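Local coordinates for choline binding protein A (Lactobacillus salivarius str. Ren, PDB 5GT1), which probably attaches to the bacterial cell wall through choline-binding repeats and, with the zinc-bound M23 peptidase domain of this chain, probably cleaves peptidoglycan, at residues A[22-27]-A[122-127]; A[27-32]-A[129-134]; A[150-153]-A[158-161]. One frame throughout, in Å; residues are numbered along the deposited sequence.

Contact 1. Residues A[22-27]-A[122-127]; sequences KDTWGW and INTGDV
Thr124 reaches across to Thr24 and the backbone of the next two residues, and nearly all of this small contact passes through its side chain. Starting at CB, Thr124 already lies 3.3 Å from Thr24 OG1. One branch, OG1, continues to the other hydroxyl: Thr124 OG1 and Thr24 OG1 are hydrogen-bonded at 2.9 Å. OG1 stands beside the backbone N (chi1 -54°), which leaves the other branch, CG2, anti to that nitrogen and turns the methyl onto the chain beyond Thr24, with Thr124 CG2 3.6 Å from Trp25 C and 3.7 Å from Gly26 N.

Thr124 and Gly125 are the central pair of a type II beta turn, closed by Asp126 N to Asn123 O at 2.9 Å. Asp126 OD2 also takes the N-H of Asn123, from above the carboxylate plane, at 2.8 Å in an almost straight bond. On the N-terminal side, Trp25 NE1 bonds to Asp23 OD2 at 3.0 Å, while the indole packs on Ile167 and Ile171 of helix 163-173. Both segments also bond to the chain at 74-77: Gly26 to Val75, Gly125 and Asp126 to Ala74, and Thr124 N to Ser77 OG.

One threonine thus offers a polar and an apolar branch to the same strip of chain, so a hydroxyl pair and a methyl contact together join the turn to the N-terminal arm.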
loop_
_atom_site.group_PDB
_atom_site.type_symbol
_atom_site.label_atom_id
_atom_site.label_comp_id
_atom_site.label_asym_id
_atom_site.label_seq_id
_atom_site.Cartn_x
_atom_site.Cartn_y
_atom_site.Cartn_z
ATOM N N LYS A 22 -12.882 15.198 5.094
ATOM C CA LYS A 22 -13.762 14.035 5.411
ATOM C C LYS A 22 -13.653 12.960 4.323
ATOM O O LYS A 22 -14.068 13.172 3.183
ATOM C CB LYS A 22 -15.218 14.492 5.599
ATOM N N ASP A 23 -13.088 11.810 4.697
ATOM C CA ASP A 23 -12.826 10.682 3.784
ATOM C C ASP A 23 -12.290 11.107 2.408
ATOM O O ASP A 23 -12.892 10.816 1.374
ATOM C CB ASP A 23 -14.057 9.767 3.646
ATOM C CG ASP A 23 -13.679 8.298 3.420
ATOM O OD1 ASP A 23 -13.053 7.698 4.326
ATOM O OD2 ASP A 23 -14.021 7.735 2.351
ATOM N N THR A 24 -11.159 11.807 2.402
ATOM C CA THR A 24 -10.468 12.045 1.147
ATOM C C THR A 24 -9.532 10.874 0.837
ATOM O O THR A 24 -9.097 10.124 1.725
ATOM C CB THR A 24 -9.721 13.385 1.088
ATOM O OG1 THR A 24 -8.691 13.397 2.083
ATOM C CG2 THR A 24 -10.687 14.560 1.322
ATOM N N TRP A 25 -9.268 10.723 -0.448
ATOM C CA TRP A 25 -8.400 9.684 -0.953
ATOM C C TRP A 25 -7.461 10.305 -1.939
ATOM O O TRP A 25 -7.746 11.386 -2.468
ATOM C CB TRP A 25 -9.240 8.655 -1.667
ATOM C CG TRP A 25 -10.051 7.767 -0.765
ATOM C CD1 TRP A 25 -11.298 8.030 -0.189
ATOM C CD2 TRP A 25 -9.702 6.412 -0.334
ATOM N NE1 TRP A 25 -11.735 6.948 0.552
ATOM C CE2 TRP A 25 -10.819 5.943 0.504
ATOM C CE3 TRP A 25 -8.606 5.568 -0.546
ATOM C CZ2 TRP A 25 -10.810 4.682 1.101
ATOM C CZ3 TRP A 25 -8.616 4.305 0.046
ATOM C CH2 TRP A 25 -9.695 3.869 0.844
ATOM N N GLY A 26 -6.343 9.629 -2.216
ATOM C CA GLY A 26 -5.360 10.128 -3.182
ATOM C C GLY A 26 -4.437 8.996 -3.605
ATOM O O GLY A 26 -4.376 7.956 -2.947
ATOM N N TRP A 27 -3.739 9.180 -4.719
ATOM C CA TRP A 27 -2.715 8.217 -5.147
ATOM C C TRP A 27 -1.401 8.463 -4.417
ATOM O O TRP A 27 -1.139 9.583 -3.953
ATOM C CB TRP A 27 -2.515 8.315 -6.660
ATOM C CG TRP A 27 -3.759 7.939 -7.399
ATOM C CD1 TRP A 27 -4.694 8.787 -7.997
ATOM C CD2 TRP A 27 -4.275 6.593 -7.593
ATOM N NE1 TRP A 27 -5.720 8.057 -8.566
ATOM C CE2 TRP A 27 -5.535 6.734 -8.346
ATOM C CE3 TRP A 27 -3.840 5.318 -7.229
ATOM C CZ2 TRP A 27 -6.302 5.631 -8.708
ATOM C CZ3 TRP A 27 -4.629 4.215 -7.596
ATOM C CH2 TRP A 27 -5.826 4.374 -8.325
ATOM N N ILE A 122 -1.970 11.189 10.498
ATOM C CA ILE A 122 -1.645 11.608 9.139
ATOM C C ILE A 122 -2.889 11.886 8.296
ATOM O O ILE A 122 -3.946 11.287 8.502
ATOM C CB ILE A 122 -0.694 10.630 8.418
ATOM C CG1 ILE A 122 -1.375 9.293 8.156
ATOM C CG2 ILE A 122 0.616 10.425 9.190
ATOM C CD1 ILE A 122 -0.849 8.621 6.914
ATOM N N ASN A 123 -2.744 12.833 7.377
ATOM C CA ASN A 123 -3.800 13.212 6.452
ATOM C C ASN A 123 -3.451 12.731 5.065
ATOM O O ASN A 123 -2.277 12.586 4.742
ATOM C CB ASN A 123 -3.958 14.732 6.431
ATOM C CG ASN A 123 -4.587 15.267 7.709
ATOM O OD1 ASN A 123 -5.498 14.655 8.276
ATOM N ND2 ASN A 123 -4.103 16.410 8.167
ATOM N N THR A 124 -4.467 12.470 4.253
ATOM C CA THR A 124 -4.260 12.122 2.852
ATOM C C THR A 124 -3.213 13.057 2.251
ATOM O O THR A 124 -3.272 14.287 2.450
ATOM C CB THR A 124 -5.575 12.245 2.066
ATOM O OG1 THR A 124 -6.579 11.466 2.722
ATOM C CG2 THR A 124 -5.420 11.753 0.632
ATOM N N GLY A 125 -2.233 12.493 1.547
ATOM C CA GLY A 125 -1.197 13.335 0.930
ATOM C C GLY A 125 0.065 13.535 1.759
ATOM O O GLY A 125 1.115 13.856 1.190
ATOM N N ASP A 126 -0.015 13.356 3.082
ATOM C CA ASP A 126 1.180 13.427 3.956
ATOM C C ASP A 126 2.250 12.405 3.514
ATOM O O ASP A 126 1.928 11.280 3.122
ATOM C CB ASP A 126 0.840 13.177 5.434
ATOM C CG ASP A 126 0.098 14.340 6.093
ATOM O OD1 ASP A 126 -0.092 15.406 5.464
ATOM O OD2 ASP A 126 -0.304 14.183 7.268
ATOM N N VAL A 127 3.524 12.788 3.596
ATOM C CA VAL A 127 4.584 11.893 3.131
ATOM C C VAL A 127 4.837 10.780 4.151
ATOM O O VAL A 127 5.160 11.047 5.322
ATOM C CB VAL A 127 5.880 12.669 2.802
ATOM C CG1 VAL A 127 7.004 11.708 2.405
ATOM C CG2 VAL A 127 5.613 13.659 1.664
#

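Contact 2. Residues A[27-32]-A[129-134]; sequences WPFPSV and GYRDTS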
loop_
_atom_site.group_PDB
_atom_site.type_symbol
_atom_site.label_atom_id
_atom_site.label_comp_id
_atom_site.label_asym_id
_atom_site.label_seq_id
_atom_site.Cartn_x
_atom_site.Cartn_y
_atom_site.Cartn_z
ATOM N N TRP A 27 -3.739 9.180 -4.719
ATOM C CA TRP A 27 -2.715 8.217 -5.147
ATOM C C TRP A 27 -1.401 8.463 -4.417
ATOM O O TRP A 27 -1.139 9.583 -3.953
ATOM C CB TRP A 27 -2.515 8.315 -6.660
ATOM C CG TRP A 27 -3.759 7.939 -7.399
ATOM C CD1 TRP A 27 -4.694 8.787 -7.997
ATOM C CD2 TRP A 27 -4.275 6.593 -7.593
ATOM N NE1 TRP A 27 -5.720 8.057 -8.566
ATOM C CE2 TRP A 27 -5.535 6.734 -8.346
ATOM C CE3 TRP A 27 -3.840 5.318 -7.229
ATOM C CZ2 TRP A 27 -6.302 5.631 -8.708
ATOM C CZ3 TRP A 27 -4.629 4.215 -7.596
ATOM C CH2 TRP A 27 -5.826 4.374 -8.325
ATOM N N PRO A 28 -0.560 7.429 -4.297
ATOM C CA PRO A 28 0.701 7.621 -3.559
ATOM C C PRO A 28 1.746 8.469 -4.301
ATOM O O PRO A 28 2.632 9.043 -3.662
ATOM C CB PRO A 28 1.204 6.191 -3.329
ATOM C CG PRO A 28 0.578 5.388 -4.405
ATOM C CD PRO A 28 -0.765 6.029 -4.693
ATOM N N PHE A 29 1.636 8.556 -5.627
ATOM C CA PHE A 29 2.537 9.390 -6.432
ATOM C C PHE A 29 1.629 10.267 -7.296
ATOM O O PHE A 29 1.269 9.895 -8.403
ATOM C CB PHE A 29 3.511 8.524 -7.254
ATOM C CG PHE A 29 4.302 7.557 -6.408
ATOM C CD1 PHE A 29 5.461 7.977 -5.734
ATOM C CD2 PHE A 29 3.867 6.244 -6.236
ATOM C CE1 PHE A 29 6.169 7.088 -4.926
ATOM C CE2 PHE A 29 4.575 5.358 -5.432
ATOM C CZ PHE A 29 5.723 5.787 -4.775
ATOM N N PRO A 30 1.205 11.419 -6.746
ATOM C CA PRO A 30 0.046 12.120 -7.322
ATOM C C PRO A 30 0.261 12.778 -8.696
ATOM O O PRO A 30 -0.725 13.116 -9.372
ATOM C CB PRO A 30 -0.310 13.145 -6.228
ATOM C CG PRO A 30 0.158 12.481 -4.972
ATOM C CD PRO A 30 1.513 11.956 -5.410
ATOM N N SER A 31 1.515 12.922 -9.115
ATOM C CA SER A 31 1.839 13.430 -10.455
ATOM C C SER A 31 1.531 12.435 -11.584
ATOM O O SER A 31 1.433 12.809 -12.762
ATOM C CB SER A 31 3.332 13.732 -10.538
ATOM O OG SER A 31 4.020 12.603 -11.086
ATOM N N VAL A 32 1.465 11.158 -11.221
ATOM C CA VAL A 32 1.130 10.097 -12.135
ATOM C C VAL A 32 -0.364 9.780 -11.968
ATOM O O VAL A 32 -1.069 9.477 -12.940
ATOM C CB VAL A 32 1.925 8.820 -11.798
ATOM C CG1 VAL A 32 1.794 7.807 -12.927
ATOM C CG2 VAL A 32 3.393 9.150 -11.458
ATOM N N GLY A 129 7.166 8.374 3.530
ATOM C CA GLY A 129 8.598 8.201 3.431
ATOM C C GLY A 129 9.001 8.310 1.986
ATOM O O GLY A 129 8.191 8.742 1.144
ATOM N N TYR A 130 10.241 7.907 1.691
ATOM C CA TYR A 130 10.829 8.078 0.357
ATOM C C TYR A 130 11.174 6.721 -0.239
ATOM O O TYR A 130 11.886 5.936 0.373
ATOM C CB TYR A 130 12.062 9.006 0.432
ATOM C CG TYR A 130 11.627 10.393 0.815
ATOM C CD1 TYR A 130 11.347 11.332 -0.162
ATOM C CD2 TYR A 130 11.392 10.730 2.166
ATOM C CE1 TYR A 130 10.884 12.601 0.171
ATOM C CE2 TYR A 130 10.928 11.999 2.508
ATOM C CZ TYR A 130 10.684 12.919 1.506
ATOM O OH TYR A 130 10.226 14.167 1.830
ATOM N N ARG A 131 10.641 6.445 -1.423
ATOM C CA ARG A 131 10.900 5.173 -2.094
ATOM C C ARG A 131 12.293 5.221 -2.715
ATOM O O ARG A 131 12.592 6.094 -3.525
ATOM C CB ARG A 131 9.856 4.889 -3.189
ATOM C CG ARG A 131 10.086 3.587 -3.951
ATOM C CD ARG A 131 9.114 3.434 -5.128
ATOM N NE ARG A 131 9.122 4.600 -6.025
ATOM C CZ ARG A 131 8.216 4.847 -6.975
ATOM N NH1 ARG A 131 7.205 4.009 -7.206
ATOM N NH2 ARG A 131 8.323 5.947 -7.710
ATOM N N ASP A 132 13.128 4.266 -2.354
ATOM C CA ASP A 132 14.431 4.165 -3.000
ATOM C C ASP A 132 14.661 2.763 -3.555
ATOM O O ASP A 132 15.785 2.408 -3.899
ATOM C CB ASP A 132 15.550 4.568 -2.033
ATOM C CG ASP A 132 15.625 3.668 -0.817
ATOM O OD1 ASP A 132 16.677 3.705 -0.136
ATOM O OD2 ASP A 132 14.651 2.930 -0.528
ATOM N N THR A 133 13.594 1.971 -3.632
ATOM C CA THR A 133 13.659 0.646 -4.223
ATOM C C THR A 133 12.880 0.685 -5.537
ATOM O O THR A 133 12.370 1.732 -5.927
ATOM C CB THR A 133 13.032 -0.425 -3.309
ATOM O OG1 THR A 133 11.622 -0.199 -3.214
ATOM C CG2 THR A 133 13.662 -0.427 -1.901
ATOM N N SER A 134 12.749 -0.464 -6.192
ATOM C CA SER A 134 12.055 -0.498 -7.471
ATOM C C SER A 134 10.538 -0.304 -7.366
ATOM O O SER A 134 9.895 -0.035 -8.375
ATOM C CB SER A 134 12.350 -1.808 -8.195
ATOM O OG SER A 134 11.805 -2.882 -7.457
#
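A cation-pi stack joins Arg131, just past the end of strand 127-130, to Phe29 in the long N-terminal loop that runs up to strand 44-45. The guanidinium lies flat on the phenyl ring, the planes 14° apart and the centres 3.9 Å from each other. The overlap is displaced: Arg131 CZ stands 31° off the ring normal, so the head group is off-centre, with NH2 over the ring near its rim, 3.7 Å from Phe29 CE1. NH1 comes closest, 3.4 Å from Phe29 CZ and 3.4 Å from Phe29 CE2. The aliphatic part arrives at the ring's far end as well, with Arg131 CD 4.1 Å from Phe29 CZ. A fully extended start, with CG anti to the backbone N, carries the arginine away from its own chain, and a single bend at chi3 (53°) then lays the head group over the ring.

Both side chains are buried in the M23 peptidase fold. Strand 127-130 pairs with 71-73, and Val72 of that short strand touches Phe29 and Arg131 alike; Phe62 on strand 56-63 packs against Phe29 too. The charged group is far from bare there: NH2 gives hydrogen bonds to the carbonyls of His67 and Gly69, and NH1 gives a weak one to Phe62 O. Those bonds probably fix the turn of the guanidinium and so keep a face for the phenyl ring. The Arg131 side chain is about 8 Å from that of the zinc ligand Asp61 and about 12 Å from the zinc itself, so it is not a metal ligand.

Contact 3. Residues A[150-153]-A[158-161]; sequences IANS and GTWL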
loop_
_atom_site.group_PDB
_atom_site.type_symbol
_atom_site.label_atom_id
_atom_site.label_comp_id
_atom_site.label_asym_id
_atom_site.label_seq_id
_atom_site.Cartn_x
_atom_site.Cartn_y
_atom_site.Cartn_z
ATOM N N ILE A 150 -1.495 -10.409 7.291
ATOM C CA ILE A 150 -0.258 -10.824 6.629
ATOM C C ILE A 150 -0.134 -12.363 6.521
ATOM O O ILE A 150 0.382 -12.894 5.531
ATOM C CB ILE A 150 0.981 -10.156 7.267
ATOM C CG1 ILE A 150 0.924 -8.634 7.038
ATOM C CG2 ILE A 150 2.260 -10.682 6.635
ATOM C CD1 ILE A 150 1.836 -7.824 7.943
ATOM N N ALA A 151 -0.641 -13.084 7.516
ATOM C CA ALA A 151 -0.720 -14.555 7.432
ATOM C C ALA A 151 -1.567 -15.033 6.246
ATOM O O ALA A 151 -1.401 -16.165 5.756
ATOM C CB ALA A 151 -1.236 -15.137 8.742
ATOM N N ASN A 152 -2.456 -14.162 5.765
ATOM C CA ASN A 152 -3.256 -14.430 4.577
ATOM C C ASN A 152 -2.765 -13.718 3.313
ATOM O O ASN A 152 -3.560 -13.431 2.415
ATOM C CB ASN A 152 -4.711 -14.039 4.841
ATOM C CG ASN A 152 -5.425 -15.045 5.721
ATOM O OD1 ASN A 152 -5.888 -16.076 5.240
ATOM N ND2 ASN A 152 -5.509 -14.753 7.017
ATOM N N SER A 153 -1.465 -13.440 3.238
ATOM C CA SER A 153 -0.874 -12.781 2.068
ATOM C C SER A 153 -1.165 -13.480 0.751
ATOM O O SER A 153 -1.226 -12.823 -0.286
ATOM C CB SER A 153 0.644 -12.658 2.230
ATOM O OG SER A 153 0.935 -11.793 3.304
ATOM N N GLY A 158 -10.975 -12.645 0.654
ATOM C CA GLY A 158 -11.638 -11.413 1.084
ATOM C C GLY A 158 -10.880 -10.616 2.134
ATOM O O GLY A 158 -11.306 -9.524 2.492
ATOM N N THR A 159 -9.753 -11.133 2.628
ATOM C CA THR A 159 -8.965 -10.389 3.620
ATOM C C THR A 159 -8.459 -9.054 3.030
ATOM O O THR A 159 -8.669 -7.987 3.608
ATOM C CB THR A 159 -7.757 -11.218 4.118
ATOM O OG1 THR A 159 -8.238 -12.401 4.764
ATOM C CG2 THR A 159 -6.917 -10.425 5.116
ATOM N N TRP A 160 -7.796 -9.147 1.887
ATOM C CA TRP A 160 -7.200 -7.994 1.216
ATOM C C TRP A 160 -8.128 -7.506 0.151
ATOM O O TRP A 160 -8.815 -8.300 -0.506
ATOM C CB TRP A 160 -5.840 -8.376 0.626
ATOM C CG TRP A 160 -4.847 -8.734 1.707
ATOM C CD1 TRP A 160 -4.468 -10.018 2.147
ATOM C CD2 TRP A 160 -4.106 -7.804 2.555
ATOM N NE1 TRP A 160 -3.554 -9.932 3.164
ATOM C CE2 TRP A 160 -3.296 -8.627 3.464
ATOM C CE3 TRP A 160 -4.021 -6.413 2.642
ATOM C CZ2 TRP A 160 -2.438 -8.055 4.408
ATOM C CZ3 TRP A 160 -3.169 -5.853 3.599
ATOM C CH2 TRP A 160 -2.391 -6.656 4.459
ATOM N N LEU A 161 -8.166 -6.189 -0.007
ATOM C CA LEU A 161 -9.031 -5.525 -0.958
ATOM C C LEU A 161 -8.209 -4.882 -2.064
ATOM O O LEU A 161 -7.032 -4.562 -1.866
ATOM C CB LEU A 161 -9.870 -4.453 -0.242
ATOM C CG LEU A 161 -10.559 -4.911 1.045
ATOM C CD1 LEU A 161 -11.164 -3.739 1.803
ATOM C CD2 LEU A 161 -11.607 -5.990 0.756
#
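Between the last turn of helix 146-151 and the short, weakly bonded strand 160-161 the chain doubles back within a few residues, bringing Asn152 and Thr159 to 7.1 Å between their CA atoms and Ser153 and Trp160 to 8.0 Å. Ser153 N bonds back to Ile150 O at 3.0 Å.

Into this bend Trp160 pushes the long edge of its indole. Close to the ring plane, CD1 lies 3.5 Å from Asn152 O, and further round the rim CZ2 lies 3.8 Å from Ile150 N. The Ile150 side chain adds a looser apolar touch, CG1 to Trp160 CZ2 at 4.3 Å. The indole N-H is spoken for between them, bonded to Ala149 O one residue upstream. Over one face of the ring sits the methyl of the preceding residue, Thr159 CG2: with OG1 beside the backbone N (chi1 -62°), CG2 is left anti to it. Its hydroxyl meets the Asn152 side chain crosswise, OG1 3.9 Å from Asn152 CB. The polar ends serve the loop: Thr159 OG1 bonds to Asn157, and the Asn152 amide to Asn155 and Lys148 O.

Strand 160-161 runs antiparallel to 135-141, the strand carrying zinc ligand His137, whose side chain is about 6 Å from that of Trp160. The NE1-H bond to Ala149 O anchors the indole, while its C-H edge makes van der Waals contact with Asn152 O and Ile150 N.

Overall arrangement
Contact 2 is the core contact of the three, contact 1 is partly buried, and contact 3 lies at the surface although the tryptophan in it is buried. Contacts 1 and 2 share the N-terminal arm: meeting at Trp27, its successive halves are fastened first to the turn before strand 127-130 and then to the chain leaving that strand. Contact 3 lies across the chain's centre, 23 Å from each of them between centres, and joins the end of helix 146-151 to strand 160-161. The chemistry follows the setting: paired hydroxyls where partly buried, a stacked guanidinium whose N-H groups are taken by carbonyls in the core, and an indole edge against main chain in contact 3.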